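Scaffolding protein (Clostridium cellulolyticum, PDB 1G43) probably binds crystalline cellulose through this family IIIa carbohydrate-binding module, anchoring the scaffoldin of the cellulosome to its substrate. Local coordinates at residues 42-47 and 92-97; 21-26 and 115-120. All blocks are in the same frame, centred on the assembly; numbering follows the deposited sequence.

Contact 1 (42-47 and 92-97); sequences KLRYYY and DHYLEV. With ZN (zinc ion), chain C.
L43 and V97 meet flank to flank in the buried half of this antiparallel strand pair, their CB atoms 4.0 Å apart, and Y45 and L95 repeat the arrangement one hydrogen-bonded pair further on. On the same face Y47 has its CG between the backbone N and carbonyl carbon (chi1 62°), a rotation that swings the ring across to the partner strand, where H93 CB lies over one face as a CH-pi contact, 4.2 Å from the ring centroid. The backbones of L43 and Y45 bond reciprocally to those of V97 and L95. At the far end D92 and H93 both face Y47 in a classic beta bulge, and Y47 O accepts from both their N atoms.

These are neighbouring strands in one sheet of the CBM3 beta-sandwich, and the face with L43, Y45, L95 and V97 is turned to the opposing sheet. The reverse face is more polar, and its R44, Y94 and E96 are partly exposed. There Y94 CB sits over the Y46 ring, 3.5 Å from Y46 CD2, while the two rings barely overlap. The extended R44 chain crosses Y94, bringing R44 NE to 3.3 Å from Y94 CE1; the phenol end of Y94 lies over one guanidinium face, the planes 50° apart, and E96 OE2 is at the guanidinium edge in a long salt bridge, 3.7 Å from R44 NE. R44 NH1 also donates to Y46 OH. Within the bulge, back on the Y47 side, H93 ND1 donates to D92 OD1 at 2.6 Å, while H93 NE2 binds a zinc ion. D92 OD1 also accepts from Q49 N, so the carboxylate steadying the imidazole is itself held.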
loop_
_atom_site.group_PDB
_atom_site.type_symbol
_atom_site.label_atom_id
_atom_site.label_comp_id
_atom_site.label_asym_id
_atom_site.label_seq_id
_atom_site.Cartn_x
_atom_site.Cartn_y
_atom_site.Cartn_z
ATOM N N LYS A 42 5.161 1.748 6.716
ATOM C CA LYS A 42 5.421 1.309 5.341
ATOM C C LYS A 42 4.312 0.330 4.926
ATOM O O LYS A 42 3.741 -0.386 5.753
ATOM C CB LYS A 42 6.767 0.607 5.189
ATOM C CG LYS A 42 7.978 1.497 5.406
ATOM C CD LYS A 42 7.934 2.692 4.506
ATOM C CE LYS A 42 9.163 3.545 4.722
ATOM N NZ LYS A 42 9.228 4.118 6.087
ATOM N N LEU A 43 3.997 0.322 3.642
ATOM C CA LEU A 43 2.982 -0.564 3.112
ATOM C C LEU A 43 3.610 -1.242 1.891
ATOM O O LEU A 43 4.368 -0.609 1.144
ATOM C CB LEU A 43 1.734 0.250 2.737
ATOM C CG LEU A 43 0.899 0.740 3.924
ATOM C CD1 LEU A 43 0.039 1.921 3.546
ATOM C CD2 LEU A 43 0.036 -0.403 4.436
ATOM N N ARG A 44 3.314 -2.523 1.700
ATOM C CA ARG A 44 3.853 -3.267 0.574
ATOM C C ARG A 44 2.806 -4.008 -0.259
ATOM O O ARG A 44 1.843 -4.566 0.276
ATOM C CB ARG A 44 4.870 -4.279 1.059
ATOM C CG ARG A 44 6.086 -3.692 1.705
ATOM C CD ARG A 44 7.042 -4.811 1.980
ATOM N NE ARG A 44 8.339 -4.335 2.393
ATOM C CZ ARG A 44 9.249 -5.119 2.961
ATOM N NH1 ARG A 44 8.975 -6.400 3.157
ATOM N NH2 ARG A 44 10.418 -4.626 3.350
ATOM N N TYR A 45 3.021 -4.036 -1.572
ATOM C CA TYR A 45 2.105 -4.699 -2.515
ATOM C C TYR A 45 2.948 -5.554 -3.452
ATOM O O TYR A 45 3.669 -5.023 -4.282
ATOM C CB TYR A 45 1.333 -3.655 -3.332
ATOM C CG TYR A 45 0.306 -4.245 -4.287
ATOM C CD1 TYR A 45 -0.989 -4.489 -3.871
ATOM C CD2 TYR A 45 0.655 -4.607 -5.582
ATOM C CE1 TYR A 45 -1.922 -5.092 -4.719
ATOM C CE2 TYR A 45 -0.272 -5.210 -6.446
ATOM C CZ TYR A 45 -1.560 -5.455 -5.996
ATOM O OH TYR A 45 -2.471 -6.100 -6.796
ATOM N N TYR A 46 2.820 -6.866 -3.344
ATOM C CA TYR A 46 3.624 -7.783 -4.144
ATOM C C TYR A 46 3.059 -8.188 -5.514
ATOM O O TYR A 46 1.898 -8.518 -5.631
ATOM C CB TYR A 46 3.932 -9.010 -3.297
ATOM C CG TYR A 46 4.820 -8.712 -2.094
ATOM C CD1 TYR A 46 4.298 -8.151 -0.924
ATOM C CD2 TYR A 46 6.176 -8.995 -2.135
ATOM C CE1 TYR A 46 5.113 -7.888 0.183
ATOM C CE2 TYR A 46 7.003 -8.734 -1.050
ATOM C CZ TYR A 46 6.470 -8.184 0.111
ATOM O OH TYR A 46 7.310 -7.965 1.184
ATOM N N TYR A 47 3.892 -8.183 -6.548
ATOM C CA TYR A 47 3.427 -8.516 -7.895
ATOM C C TYR A 47 4.492 -9.103 -8.796
ATOM O O TYR A 47 5.674 -9.160 -8.427
ATOM C CB TYR A 47 2.900 -7.258 -8.586
ATOM C CG TYR A 47 3.964 -6.188 -8.778
ATOM C CD1 TYR A 47 4.436 -5.458 -7.694
ATOM C CD2 TYR A 47 4.507 -5.915 -10.034
ATOM C CE1 TYR A 47 5.407 -4.485 -7.834
ATOM C CE2 TYR A 47 5.496 -4.929 -10.197
ATOM C CZ TYR A 47 5.933 -4.215 -9.077
ATOM O OH TYR A 47 6.846 -3.207 -9.173
ATOM N N ASP A 92 7.892 -11.200 -7.903
ATOM C CA ASP A 92 9.296 -10.911 -8.153
ATOM C C ASP A 92 9.664 -9.461 -7.807
ATOM O O ASP A 92 10.837 -9.104 -7.831
ATOM C CB ASP A 92 9.727 -11.244 -9.592
ATOM C CG ASP A 92 8.824 -10.641 -10.653
ATOM O OD1 ASP A 92 8.543 -9.439 -10.614
ATOM O OD2 ASP A 92 8.409 -11.375 -11.551
ATOM N N HIS A 93 8.667 -8.635 -7.487
ATOM C CA HIS A 93 8.912 -7.247 -7.087
ATOM C C HIS A 93 7.816 -6.790 -6.138
ATOM O O HIS A 93 6.809 -7.471 -5.961
ATOM C CB HIS A 93 8.941 -6.289 -8.291
ATOM C CG HIS A 93 10.121 -6.476 -9.181
ATOM N ND1 HIS A 93 10.169 -7.442 -10.164
ATOM C CD2 HIS A 93 11.319 -5.849 -9.209
ATOM C CE1 HIS A 93 11.344 -7.401 -10.758
ATOM N NE2 HIS A 93 12.061 -6.442 -10.199
ATOM N N TYR A 94 7.994 -5.627 -5.534
ATOM C CA TYR A 94 6.969 -5.150 -4.655
ATOM C C TYR A 94 6.942 -3.648 -4.574
ATOM O O TYR A 94 7.971 -2.995 -4.639
ATOM C CB TYR A 94 7.123 -5.768 -3.259
ATOM C CG TYR A 94 8.306 -5.299 -2.411
ATOM C CD1 TYR A 94 8.185 -4.207 -1.539
ATOM C CD2 TYR A 94 9.521 -5.996 -2.419
ATOM C CE1 TYR A 94 9.229 -3.831 -0.694
ATOM C CE2 TYR A 94 10.571 -5.626 -1.576
ATOM C CZ TYR A 94 10.416 -4.549 -0.723
ATOM O OH TYR A 94 11.450 -4.183 0.086
ATOM N N LEU A 95 5.745 -3.097 -4.472
ATOM C CA LEU A 95 5.592 -1.668 -4.321
ATOM C C LEU A 95 5.755 -1.394 -2.838
ATOM O O LEU A 95 5.276 -2.159 -2.028
ATOM C CB LEU A 95 4.187 -1.222 -4.748
ATOM C CG LEU A 95 3.668 0.117 -4.196
ATOM C CD1 LEU A 95 4.595 1.290 -4.532
ATOM C CD2 LEU A 95 2.281 0.342 -4.744
ATOM N N GLU A 96 6.457 -0.331 -2.484
ATOM C CA GLU A 96 6.561 0.031 -1.086
ATOM C C GLU A 96 6.067 1.448 -0.964
ATOM O O GLU A 96 6.639 2.353 -1.549
ATOM C CB GLU A 96 7.980 -0.044 -0.548
ATOM C CG GLU A 96 8.015 0.303 0.935
ATOM C CD GLU A 96 9.379 0.109 1.553
ATOM O OE1 GLU A 96 10.290 0.900 1.241
ATOM O OE2 GLU A 96 9.538 -0.845 2.336
ATOM N N VAL A 97 4.983 1.632 -0.221
ATOM C CA VAL A 97 4.424 2.956 -0.013
ATOM C C VAL A 97 4.937 3.517 1.310
ATOM O O VAL A 97 4.915 2.832 2.337
ATOM C CB VAL A 97 2.884 2.907 -0.008
ATOM C CG1 VAL A 97 2.320 4.288 0.176
ATOM C CG2 VAL A 97 2.380 2.339 -1.310
HETATM ZN ZN ZN C . 13.783 -5.656 -10.784
HETATM O O HOH W 1 14.469 -5.980 -12.052
#

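Contact 2 (21-26 and 115-120); sequences SIYARF and QTRFAR
S21 approaches the partner strand through its backbone, its CA making a CA-H...O contact with F118 O, and its OG lies near the methyl of A119. At I22 the regular antiparallel pairing is in place: I22 N donates to F118 O at 2.9 Å, nearly straight, and I22 O accepts from F118 N. The I22 side chain stands over one face of the F118 ring, with I22 CB 3.9 Å from the ring centroid and I22 CG2 3.6 Å from F118 CE1. With chi1 at 65°, F118 projects its ring over the partner strand, under the branched isoleucine.

Y23 turns to the other face, where its ring runs alongside R117, Y23 CE2 lying 4.0 Å from R117 CD; the arginine's charged end goes on to a salt bridge with D60 and a cation-pi contact with W58. A24 returns to the buried side. Its carbonyl oxygen is gripped twice by T116: T116 OG1 donates to A24 O at 2.7 Å in the carbonyl plane, on a lone pair, whereas the backbone N comes from above that plane. The threonine hydroxyl thus has an acceptor on the buried side of the sheet, and A24 N completes the pair by donating to T116 O.

R25, again on the outer face, crosses Q115 with its aliphatic part, R25 CD coming to 3.4 Å from Q115 NE2. A water at the guanidinium edge accepts from R25 NE at 2.9 Å and donates weakly to T116 O. Alternation of I22, A24, T116 and F118 inward with Y23, R25, Q115 and R117 outward is the two-faced pattern of an antiparallel beta-sandwich strand pair, here in the sheet that packs against strand 41-47 of a CBM3 module.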
loop_
_atom_site.group_PDB
_atom_site.type_symbol
_atom_site.label_atom_id
_atom_site.label_comp_id
_atom_site.label_asym_id
_atom_site.label_seq_id
_atom_site.Cartn_x
_atom_site.Cartn_y
_atom_site.Cartn_z
ATOM N N SER A 21 -2.891 -0.235 -15.461
ATOM C CA SER A 21 -2.739 0.484 -14.188
ATOM C C SER A 21 -2.965 -0.507 -13.071
ATOM O O SER A 21 -3.841 -1.364 -13.159
ATOM C CB SER A 21 -3.788 1.577 -13.994
ATOM O OG SER A 21 -3.502 2.724 -14.723
ATOM N N ILE A 22 -2.185 -0.400 -12.019
ATOM C CA ILE A 22 -2.391 -1.256 -10.877
ATOM C C ILE A 22 -2.822 -0.273 -9.795
ATOM O O ILE A 22 -2.144 0.737 -9.555
ATOM C CB ILE A 22 -1.095 -2.026 -10.528
ATOM C CG1 ILE A 22 -0.700 -2.853 -11.759
ATOM C CG2 ILE A 22 -1.283 -2.860 -9.259
ATOM C CD1 ILE A 22 0.234 -4.061 -11.551
ATOM N N TYR A 23 -3.974 -0.520 -9.184
ATOM C CA TYR A 23 -4.445 0.361 -8.129
ATOM C C TYR A 23 -4.180 -0.340 -6.827
ATOM O O TYR A 23 -4.215 -1.554 -6.798
ATOM C CB TYR A 23 -5.946 0.636 -8.251
ATOM C CG TYR A 23 -6.333 1.359 -9.524
ATOM C CD1 TYR A 23 -6.370 0.686 -10.746
ATOM C CD2 TYR A 23 -6.584 2.722 -9.518
ATOM C CE1 TYR A 23 -6.637 1.354 -11.910
ATOM C CE2 TYR A 23 -6.850 3.393 -10.676
ATOM C CZ TYR A 23 -6.873 2.707 -11.866
ATOM O OH TYR A 23 -7.126 3.386 -13.036
ATOM N N ALA A 24 -3.912 0.429 -5.766
ATOM C CA ALA A 24 -3.660 -0.097 -4.435
ATOM C C ALA A 24 -4.135 0.968 -3.444
ATOM O O ALA A 24 -3.509 2.021 -3.306
ATOM C CB ALA A 24 -2.201 -0.364 -4.247
ATOM N N ARG A 25 -5.246 0.708 -2.762
ATOM C CA ARG A 25 -5.773 1.678 -1.807
ATOM C C ARG A 25 -5.864 1.064 -0.439
ATOM O O ARG A 25 -6.362 -0.037 -0.283
ATOM C CB ARG A 25 -7.134 2.164 -2.276
ATOM C CG ARG A 25 -7.038 2.787 -3.671
ATOM C CD ARG A 25 -8.373 2.792 -4.336
ATOM N NE ARG A 25 -8.334 3.461 -5.626
ATOM C CZ ARG A 25 -9.377 3.526 -6.447
ATOM N NH1 ARG A 25 -10.524 2.964 -6.104
ATOM N NH2 ARG A 25 -9.267 4.148 -7.605
ATOM N N PHE A 26 -5.391 1.785 0.562
ATOM C CA PHE A 26 -5.395 1.269 1.920
ATOM C C PHE A 26 -6.076 2.170 2.922
ATOM O O PHE A 26 -5.977 3.391 2.843
ATOM C CB PHE A 26 -3.966 1.065 2.428
ATOM C CG PHE A 26 -3.046 0.420 1.455
ATOM C CD1 PHE A 26 -2.417 1.171 0.467
ATOM C CD2 PHE A 26 -2.780 -0.940 1.532
ATOM C CE1 PHE A 26 -1.525 0.569 -0.436
ATOM C CE2 PHE A 26 -1.896 -1.549 0.638
ATOM C CZ PHE A 26 -1.266 -0.798 -0.347
ATOM N N GLN A 115 -4.680 6.325 -1.311
ATOM C CA GLN A 115 -5.041 5.798 -2.624
ATOM C C GLN A 115 -3.929 6.019 -3.591
ATOM O O GLN A 115 -3.527 7.144 -3.841
ATOM C CB GLN A 115 -6.345 6.412 -3.130
ATOM C CG GLN A 115 -7.502 6.136 -2.162
ATOM C CD GLN A 115 -8.865 6.534 -2.720
ATOM O OE1 GLN A 115 -9.145 7.704 -2.953
ATOM N NE2 GLN A 115 -9.721 5.546 -2.931
ATOM N N THR A 116 -3.440 4.908 -4.125
ATOM C CA THR A 116 -2.306 4.920 -5.023
ATOM C C THR A 116 -2.517 4.083 -6.273
ATOM O O THR A 116 -3.394 3.203 -6.343
ATOM C CB THR A 116 -1.047 4.344 -4.329
ATOM O OG1 THR A 116 -1.134 2.911 -4.332
ATOM C CG2 THR A 116 -0.947 4.814 -2.867
ATOM N N ARG A 117 -1.674 4.366 -7.260
ATOM C CA ARG A 117 -1.695 3.619 -8.492
ATOM C C ARG A 117 -0.343 3.753 -9.165
ATOM O O ARG A 117 0.433 4.656 -8.850
ATOM C CB ARG A 117 -2.832 4.109 -9.417
ATOM C CG ARG A 117 -2.524 5.349 -10.283
ATOM C CD ARG A 117 -3.796 5.915 -10.928
ATOM N NE ARG A 117 -3.767 7.365 -10.870
ATOM C CZ ARG A 117 -3.491 8.148 -11.896
ATOM N NH1 ARG A 117 -3.233 7.627 -13.089
ATOM N NH2 ARG A 117 -3.428 9.450 -11.717
ATOM N N PHE A 118 -0.047 2.823 -10.051
ATOM C CA PHE A 118 1.174 2.899 -10.806
ATOM C C PHE A 118 0.988 2.226 -12.171
ATOM O O PHE A 118 0.127 1.373 -12.347
ATOM C CB PHE A 118 2.378 2.330 -10.036
ATOM C CG PHE A 118 2.308 0.872 -9.750
ATOM C CD1 PHE A 118 1.663 0.402 -8.614
ATOM C CD2 PHE A 118 2.953 -0.036 -10.571
ATOM C CE1 PHE A 118 1.671 -0.957 -8.291
ATOM C CE2 PHE A 118 2.970 -1.395 -10.265
ATOM C CZ PHE A 118 2.327 -1.858 -9.115
ATOM N N ALA A 119 1.790 2.645 -13.140
ATOM C CA ALA A 119 1.678 2.121 -14.496
ATOM C C ALA A 119 3.025 2.206 -15.197
ATOM O O ALA A 119 3.962 2.842 -14.698
ATOM C CB ALA A 119 0.631 2.933 -15.252
ATOM N N ARG A 120 3.142 1.540 -16.336
ATOM C CA ARG A 120 4.390 1.616 -17.067
ATOM C C ARG A 120 4.358 2.915 -17.846
ATOM O O ARG A 120 3.282 3.435 -18.184
ATOM C CB ARG A 120 4.546 0.448 -18.034
ATOM C CG ARG A 120 4.670 -0.907 -17.387
ATOM C CD ARG A 120 4.412 -1.965 -18.410
ATOM N NE ARG A 120 4.438 -3.293 -17.830
ATOM C CZ ARG A 120 4.003 -4.382 -18.447
ATOM N NH1 ARG A 120 3.505 -4.285 -19.667
ATOM N NH2 ARG A 120 4.063 -5.568 -17.843
HETATM O O HOH W 2 -5.996 5.112 -6.333
#

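Overall arrangement
Contacts 1 and 2 belong to opposite sheets of the sandwich, and their centres lie about 11 Å apart across the hydrophobic core. Their inward faces meet directly: Y45 CE2 is 3.8 Å from I22 CG2, and L95 CD2 is 3.8 Å from F118 CE1, while L43 packs on F26. Contact 2 is buried and contact 1 partly buried; each has one face in the core and a partly exposed one outside, with mostly apolar and aromatic residues inside and most of the charged ones outside. Contact 1 is the more aromatic and ends at a zinc-bound histidine. In contact 2 the ion pair of R117 reaches strand 55-66, whereas R44 makes a long one, to E96, within contact 1.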